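Local coordinates for protein UDP-glucose 6-dehydrogenase (Pyrobaculum islandicum, PDB 3VTF) that probably catalyses the NAD-dependent oxidation of UDP-glucose to UDP-glucuronate, a step of nucleotide-sugar biosynthesis, at residues Arg129-Lys143 with Glu162-Glu175. Sequence-based numbering, arbitrary orientation.
Sequences RGIRAKGRWHLVVVK and EAGGVKFSVASNPE. With UPG (uridine-5'-diphosphate-glucose), chain B.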
loop_
_atom_site.group_PDB
_atom_site.type_symbol
_atom_site.label_atom_id
_atom_site.label_comp_id
_atom_site.label_asym_id
_atom_site.label_seq_id
_atom_site.Cartn_x
_atom_site.Cartn_y
_atom_site.Cartn_z
ATOM N N ARG A 129 -34.548 -23.611 2.718
ATOM C CA ARG A 129 -35.989 -23.981 2.383
ATOM C C ARG A 129 -36.167 -24.278 0.896
ATOM O O ARG A 129 -36.836 -25.219 0.485
ATOM C CB ARG A 129 -36.834 -22.820 2.849
ATOM C CG ARG A 129 -36.964 -22.815 4.372
ATOM C CD ARG A 129 -38.115 -21.939 4.846
ATOM N NE ARG A 129 -37.822 -20.556 4.547
ATOM C CZ ARG A 129 -37.198 -19.695 5.368
ATOM N NH1 ARG A 129 -36.853 -20.030 6.582
ATOM N NH2 ARG A 129 -36.968 -18.457 4.970
ATOM N N GLY A 130 -35.471 -23.533 0.033
ATOM C CA GLY A 130 -35.640 -23.790 -1.408
ATOM C C GLY A 130 -35.011 -25.114 -1.763
ATOM O O GLY A 130 -35.531 -25.866 -2.607
ATOM N N ILE A 131 -33.874 -25.431 -1.124
ATOM C CA ILE A 131 -33.193 -26.661 -1.392
ATOM C C ILE A 131 -34.086 -27.834 -0.953
ATOM O O ILE A 131 -34.124 -28.886 -1.630
ATOM C CB ILE A 131 -31.830 -26.627 -0.653
ATOM C CG1 ILE A 131 -30.852 -25.642 -1.377
ATOM C CG2 ILE A 131 -31.158 -28.003 -0.665
ATOM C CD1 ILE A 131 -29.438 -25.517 -0.701
ATOM N N ARG A 132 -34.680 -27.682 0.230
ATOM C CA ARG A 132 -35.533 -28.747 0.793
ATOM C C ARG A 132 -36.679 -29.070 -0.201
ATOM O O ARG A 132 -36.919 -30.219 -0.531
ATOM C CB ARG A 132 -36.116 -28.243 2.091
ATOM C CG ARG A 132 -36.789 -29.394 2.858
ATOM C CD ARG A 132 -37.486 -28.879 4.062
ATOM N NE ARG A 132 -38.297 -29.977 4.544
ATOM C CZ ARG A 132 -38.867 -30.006 5.735
ATOM N NH1 ARG A 132 -38.684 -29.007 6.579
ATOM N NH2 ARG A 132 -39.617 -31.041 6.071
ATOM N N ALA A 133 -37.295 -28.012 -0.746
ATOM C CA ALA A 133 -38.370 -28.145 -1.763
ATOM C C ALA A 133 -37.801 -28.727 -3.026
ATOM O O ALA A 133 -38.436 -29.573 -3.664
ATOM C CB ALA A 133 -38.997 -26.798 -2.014
ATOM N N LYS A 134 -36.586 -28.331 -3.419
ATOM C CA LYS A 134 -36.027 -28.872 -4.699
ATOM C C LYS A 134 -35.735 -30.366 -4.593
ATOM O O LYS A 134 -35.785 -31.114 -5.593
ATOM C CB LYS A 134 -34.693 -28.134 -5.119
ATOM C CG LYS A 134 -34.236 -28.492 -6.509
ATOM C CD LYS A 134 -33.061 -27.639 -7.101
ATOM C CE LYS A 134 -31.756 -27.938 -6.421
ATOM N NZ LYS A 134 -30.559 -27.352 -7.131
ATOM N N GLY A 135 -35.270 -30.791 -3.420
ATOM C CA GLY A 135 -34.892 -32.186 -3.243
ATOM C C GLY A 135 -33.606 -32.651 -3.866
ATOM O O GLY A 135 -33.339 -33.866 -3.872
ATOM N N ARG A 136 -32.753 -31.755 -4.402
ATOM C CA ARG A 136 -31.450 -32.284 -4.872
ATOM C C ARG A 136 -30.331 -31.268 -4.666
ATOM O O ARG A 136 -30.603 -30.183 -4.251
ATOM C CB ARG A 136 -31.490 -32.861 -6.299
ATOM C CG ARG A 136 -31.905 -31.884 -7.351
ATOM C CD ARG A 136 -32.630 -32.516 -8.568
ATOM N NE ARG A 136 -32.810 -31.396 -9.525
ATOM C CZ ARG A 136 -33.915 -30.661 -9.652
ATOM N NH1 ARG A 136 -35.044 -30.947 -9.006
ATOM N NH2 ARG A 136 -33.916 -29.668 -10.485
ATOM N N TRP A 137 -29.115 -31.671 -4.939
ATOM C CA TRP A 137 -27.933 -30.880 -4.597
ATOM C C TRP A 137 -28.067 -29.490 -5.165
ATOM O O TRP A 137 -28.676 -29.285 -6.257
ATOM C CB TRP A 137 -26.748 -31.531 -5.225
ATOM C CG TRP A 137 -25.456 -30.758 -5.028
ATOM C CD1 TRP A 137 -24.565 -30.889 -3.963
ATOM C CD2 TRP A 137 -24.827 -29.781 -5.947
ATOM N NE1 TRP A 137 -23.496 -30.075 -4.128
ATOM C CE2 TRP A 137 -23.580 -29.373 -5.295
ATOM C CE3 TRP A 137 -25.201 -29.163 -7.162
ATOM C CZ2 TRP A 137 -22.715 -28.447 -5.867
ATOM C CZ3 TRP A 137 -24.304 -28.228 -7.751
ATOM C CH2 TRP A 137 -23.075 -27.888 -7.116
ATOM N N HIS A 138 -27.525 -28.540 -4.416
ATOM C CA HIS A 138 -27.525 -27.118 -4.777
ATOM C C HIS A 138 -26.216 -26.507 -4.282
ATOM O O HIS A 138 -25.625 -26.995 -3.318
ATOM C CB HIS A 138 -28.595 -26.415 -3.964
ATOM C CG HIS A 138 -29.133 -25.135 -4.626
ATOM N ND1 HIS A 138 -28.765 -23.895 -4.196
ATOM C CD2 HIS A 138 -30.018 -24.937 -5.688
ATOM C CE1 HIS A 138 -29.366 -22.953 -4.950
ATOM N NE2 HIS A 138 -30.132 -23.588 -5.856
ATOM N N LEU A 139 -25.772 -25.403 -4.924
ATOM C CA LEU A 139 -24.607 -24.675 -4.443
ATOM C C LEU A 139 -24.987 -23.350 -3.824
ATOM O O LEU A 139 -25.687 -22.543 -4.429
ATOM C CB LEU A 139 -23.612 -24.459 -5.611
ATOM C CG LEU A 139 -22.364 -23.584 -5.341
ATOM C CD1 LEU A 139 -21.434 -24.199 -4.284
ATOM C CD2 LEU A 139 -21.597 -23.423 -6.647
ATOM N N VAL A 140 -24.497 -23.077 -2.626
ATOM C CA VAL A 140 -24.817 -21.798 -1.983
ATOM C C VAL A 140 -23.538 -20.916 -2.096
ATOM O O VAL A 140 -22.443 -21.304 -1.606
ATOM C CB VAL A 140 -25.050 -22.053 -0.483
ATOM C CG1 VAL A 140 -25.431 -20.746 0.201
ATOM C CG2 VAL A 140 -26.193 -23.101 -0.351
ATOM N N VAL A 141 -23.656 -19.762 -2.740
ATOM C CA VAL A 141 -22.435 -18.955 -2.954
ATOM C C VAL A 141 -22.599 -17.627 -2.225
ATOM O O VAL A 141 -23.624 -16.897 -2.430
ATOM C CB VAL A 141 -22.245 -18.691 -4.499
ATOM C CG1 VAL A 141 -20.915 -17.867 -4.776
ATOM C CG2 VAL A 141 -22.247 -20.009 -5.311
ATOM N N VAL A 142 -21.625 -17.274 -1.413
ATOM C CA VAL A 142 -21.737 -16.051 -0.648
ATOM C C VAL A 142 -20.953 -14.929 -1.403
ATOM O O VAL A 142 -19.695 -15.019 -1.490
ATOM C CB VAL A 142 -21.131 -16.223 0.773
ATOM C CG1 VAL A 142 -21.316 -14.905 1.573
ATOM C CG2 VAL A 142 -21.740 -17.436 1.563
ATOM N N LYS A 143 -21.681 -13.932 -1.924
ATOM C CA LYS A 143 -21.005 -12.753 -2.563
ATOM C C LYS A 143 -20.874 -11.612 -1.540
ATOM O O LYS A 143 -19.995 -10.820 -1.639
ATOM C CB LYS A 143 -21.857 -12.232 -3.712
ATOM C CG LYS A 143 -21.811 -13.086 -4.959
ATOM C CD LYS A 143 -20.414 -13.190 -5.496
ATOM C CE LYS A 143 -20.003 -11.996 -6.291
ATOM N NZ LYS A 143 -18.727 -12.442 -7.028
ATOM N N GLU A 162 -32.426 -25.895 7.468
ATOM C CA GLU A 162 -33.707 -25.808 6.759
ATOM C C GLU A 162 -33.836 -26.773 5.600
ATOM O O GLU A 162 -34.892 -26.854 4.989
ATOM C CB GLU A 162 -33.974 -24.348 6.226
ATOM C CG GLU A 162 -33.684 -23.224 7.234
ATOM C CD GLU A 162 -34.684 -23.249 8.369
ATOM O OE1 GLU A 162 -35.767 -23.867 8.138
ATOM O OE2 GLU A 162 -34.366 -22.701 9.454
ATOM N N ALA A 163 -32.740 -27.432 5.228
ATOM C CA ALA A 163 -32.646 -28.141 3.961
ATOM C C ALA A 163 -33.337 -29.564 4.095
ATOM O O ALA A 163 -33.441 -30.258 3.108
ATOM C CB ALA A 163 -31.169 -28.324 3.548
ATOM N N GLY A 164 -33.774 -29.946 5.288
ATOM C CA GLY A 164 -34.423 -31.261 5.526
ATOM C C GLY A 164 -33.548 -32.440 5.116
ATOM O O GLY A 164 -34.026 -33.514 4.689
ATOM N N GLY A 165 -32.240 -32.275 5.176
ATOM C CA GLY A 165 -31.378 -33.425 4.851
ATOM C C GLY A 165 -30.918 -33.497 3.421
ATOM O O GLY A 165 -30.165 -34.408 3.044
ATOM N N VAL A 166 -31.327 -32.529 2.590
ATOM C CA VAL A 166 -30.823 -32.522 1.202
ATOM C C VAL A 166 -29.376 -32.044 1.209
ATOM O O VAL A 166 -29.095 -31.030 1.861
ATOM C CB VAL A 166 -31.688 -31.617 0.311
ATOM C CG1 VAL A 166 -31.129 -31.510 -1.110
ATOM C CG2 VAL A 166 -33.146 -32.108 0.331
ATOM N N LYS A 167 -28.500 -32.759 0.484
ATOM C CA LYS A 167 -27.041 -32.451 0.405
ATOM C C LYS A 167 -26.816 -31.126 -0.420
ATOM O O LYS A 167 -27.602 -30.797 -1.317
ATOM C CB LYS A 167 -26.262 -33.596 -0.252
ATOM C CG LYS A 167 -26.444 -33.615 -1.790
ATOM C CD LYS A 167 -25.614 -34.635 -2.604
ATOM C CE LYS A 167 -26.431 -35.011 -3.837
ATOM N NZ LYS A 167 -25.706 -35.335 -5.093
ATOM N N PHE A 168 -25.787 -30.353 -0.052
ATOM C CA PHE A 168 -25.491 -29.106 -0.781
ATOM C C PHE A 168 -24.063 -28.767 -0.559
ATOM O O PHE A 168 -23.401 -29.403 0.290
ATOM C CB PHE A 168 -26.399 -27.945 -0.252
ATOM C CG PHE A 168 -26.167 -27.584 1.189
ATOM C CD1 PHE A 168 -25.248 -26.565 1.494
ATOM C CD2 PHE A 168 -26.848 -28.225 2.237
ATOM C CE1 PHE A 168 -25.052 -26.144 2.749
ATOM C CE2 PHE A 168 -26.617 -27.852 3.550
ATOM C CZ PHE A 168 -25.691 -26.804 3.816
ATOM N N SER A 169 -23.577 -27.806 -1.317
ATOM C CA SER A 169 -22.189 -27.342 -1.135
ATOM C C SER A 169 -22.201 -25.832 -1.009
ATOM O O SER A 169 -23.245 -25.201 -1.238
ATOM C CB SER A 169 -21.313 -27.744 -2.359
ATOM O OG SER A 169 -21.255 -29.160 -2.539
ATOM N N VAL A 170 -21.090 -25.267 -0.503
ATOM C CA VAL A 170 -21.030 -23.826 -0.176
ATOM C C VAL A 170 -19.735 -23.343 -0.857
ATOM O O VAL A 170 -18.800 -24.139 -1.150
ATOM C CB VAL A 170 -20.965 -23.495 1.331
ATOM C CG1 VAL A 170 -22.260 -23.964 2.036
ATOM C CG2 VAL A 170 -19.732 -24.148 2.007
ATOM N N ALA A 171 -19.655 -22.034 -1.077
ATOM C CA ALA A 171 -18.461 -21.440 -1.583
ATOM C C ALA A 171 -18.500 -19.952 -1.248
ATOM O O ALA A 171 -19.579 -19.326 -1.336
ATOM C CB ALA A 171 -18.357 -21.593 -3.117
ATOM N N SER A 172 -17.341 -19.384 -0.998
ATOM C CA SER A 172 -17.209 -17.924 -0.858
ATOM C C SER A 172 -16.677 -17.485 -2.267
ATOM O O SER A 172 -15.771 -18.101 -2.824
ATOM C CB SER A 172 -16.125 -17.654 0.197
ATOM O OG SER A 172 -15.687 -16.297 0.096
ATOM N N ASN A 173 -17.289 -16.460 -2.837
ATOM C CA ASN A 173 -16.882 -15.947 -4.154
ATOM C C ASN A 173 -17.015 -14.423 -4.019
ATOM O O ASN A 173 -18.065 -13.793 -4.344
ATOM C CB ASN A 173 -17.835 -16.533 -5.250
ATOM C CG ASN A 173 -17.561 -15.950 -6.644
ATOM O OD1 ASN A 173 -16.376 -15.599 -7.030
ATOM N ND2 ASN A 173 -18.617 -15.780 -7.384
ATOM N N PRO A 174 -15.992 -13.807 -3.415
ATOM C CA PRO A 174 -16.175 -12.414 -3.098
ATOM C C PRO A 174 -16.299 -11.553 -4.341
ATOM O O PRO A 174 -15.952 -12.006 -5.481
ATOM C CB PRO A 174 -14.876 -12.035 -2.346
ATOM C CG PRO A 174 -13.909 -13.143 -2.591
ATOM C CD PRO A 174 -14.759 -14.383 -2.807
ATOM N N GLU A 175 -16.811 -10.362 -4.130
ATOM C CA GLU A 175 -17.010 -9.463 -5.294
ATOM C C GLU A 175 -16.155 -8.235 -5.126
ATOM O O GLU A 175 -15.767 -7.908 -3.999
ATOM C CB GLU A 175 -18.479 -9.120 -5.435
ATOM C CG GLU A 175 -19.035 -8.521 -4.155
ATOM C CD GLU A 175 -18.706 -7.064 -4.056
ATOM O OE1 GLU A 175 -18.477 -6.393 -5.144
ATOM O OE2 GLU A 175 -18.673 -6.571 -2.920
HETATM N N1 UPG B . -11.259 7.700 -2.594
HETATM C C2 UPG B . -10.287 8.612 -2.088
HETATM N N3 UPG B . -9.082 8.656 -2.661
HETATM C C4 UPG B . -8.766 7.773 -3.682
HETATM C C5 UPG B . -9.705 6.817 -4.205
HETATM C C6 UPG B . -10.965 6.794 -3.574
HETATM O O2 UPG B . -10.547 9.403 -1.127
HETATM O O4 UPG B . -7.584 7.814 -4.163
HETATM C C1C UPG B . -12.555 7.708 -1.875
HETATM C C2C UPG B . -13.690 7.902 -2.861
HETATM O O2C UPG B . -14.003 9.278 -3.062
HETATM C C3C UPG B . -14.855 7.167 -2.164
HETATM C C4C UPG B . -14.177 6.025 -1.406
HETATM O O4C UPG B . -12.769 6.353 -1.418
HETATM O O3C UPG B . -15.409 8.027 -1.132
HETATM C C5C UPG B . -14.361 4.643 -2.078
HETATM O O5C UPG B . -14.175 4.819 -3.487
HETATM P PA UPG B . -14.339 3.492 -4.515
HETATM O O1A UPG B . -13.253 2.414 -4.193
HETATM O O2A UPG B . -14.583 4.030 -5.948
HETATM O O3A UPG B . -15.848 3.084 -4.129
HETATM P PB UPG B . -16.580 1.628 -3.935
HETATM O O1B UPG B . -17.673 1.537 -4.969
HETATM O O2B UPG B . -16.980 1.866 -2.457
HETATM O O3B UPG B . -15.590 0.419 -4.252
HETATM C "C1'" UPG B . -14.907 -0.290 -3.173
HETATM C "C2'" UPG B . -13.743 -1.027 -3.798
HETATM C "C3'" UPG B . -14.311 -2.189 -4.647
HETATM C "C4'" UPG B . -15.179 -3.069 -3.715
HETATM C "C5'" UPG B . -16.413 -2.201 -3.244
HETATM C "C6'" UPG B . -17.393 -2.875 -2.258
HETATM O "O2'" UPG B . -13.222 0.046 -4.676
HETATM O "O3'" UPG B . -13.206 -2.911 -5.153
HETATM O "O4'" UPG B . -15.701 -4.148 -4.521
HETATM O "O5'" UPG B . -15.776 -1.162 -2.449
HETATM O "O6'" UPG B . -16.686 -3.854 -1.458
HETATM O O HOH W 1 -37.371 -26.166 6.044
HETATM O O HOH W 2 -17.526 -14.544 0.525
HETATM O O HOH W 3 -17.391 -9.966 -1.101
HETATM O O HOH W 4 -20.447 -7.664 -1.575
#
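With CG anti to the backbone N (chi1 176°), the Trp137 indole swings alongside the 162-175 chain, and the Ser169 hydroxyl, beside its own N (chi1 -61°), meets it at the ring edge. There Trp137 NE1 donates to Ser169 OG across 2.9 Å, nearly in the indole plane; the hydroxyl is also hydrogen-bonded to Asp198 OD2. Ser169 belongs to strand 169-172, which runs parallel beside strand 139-142; helix 151-160 connects the two in a beta-alpha-beta unit of the Rossmann-like NAD-binding domain. The axes of the two short strands diverge by 19°, and backbone bonds such as Val140 N to Ser169 O (2.8 Å) lace them together. Lys167 crosses the indole at about a right angle, its CG at the ring edge. Replacing Trp137 by an alanine is likely to leave Ser169 OG without its indole donor and to open a gap beside the Lys167 chain. On the helix side, Ile131 CG2 packs on Val166 CG1 (3.5 Å) and Ile131 CD1 on Phe168 CB (3.9 Å). Past the strands the second segment leads to Glu175, a residue of the UDP-glucose pocket; one water joins the two chain ends, accepting from Glu175 N and donating to Lys143 O at 2.8 Å.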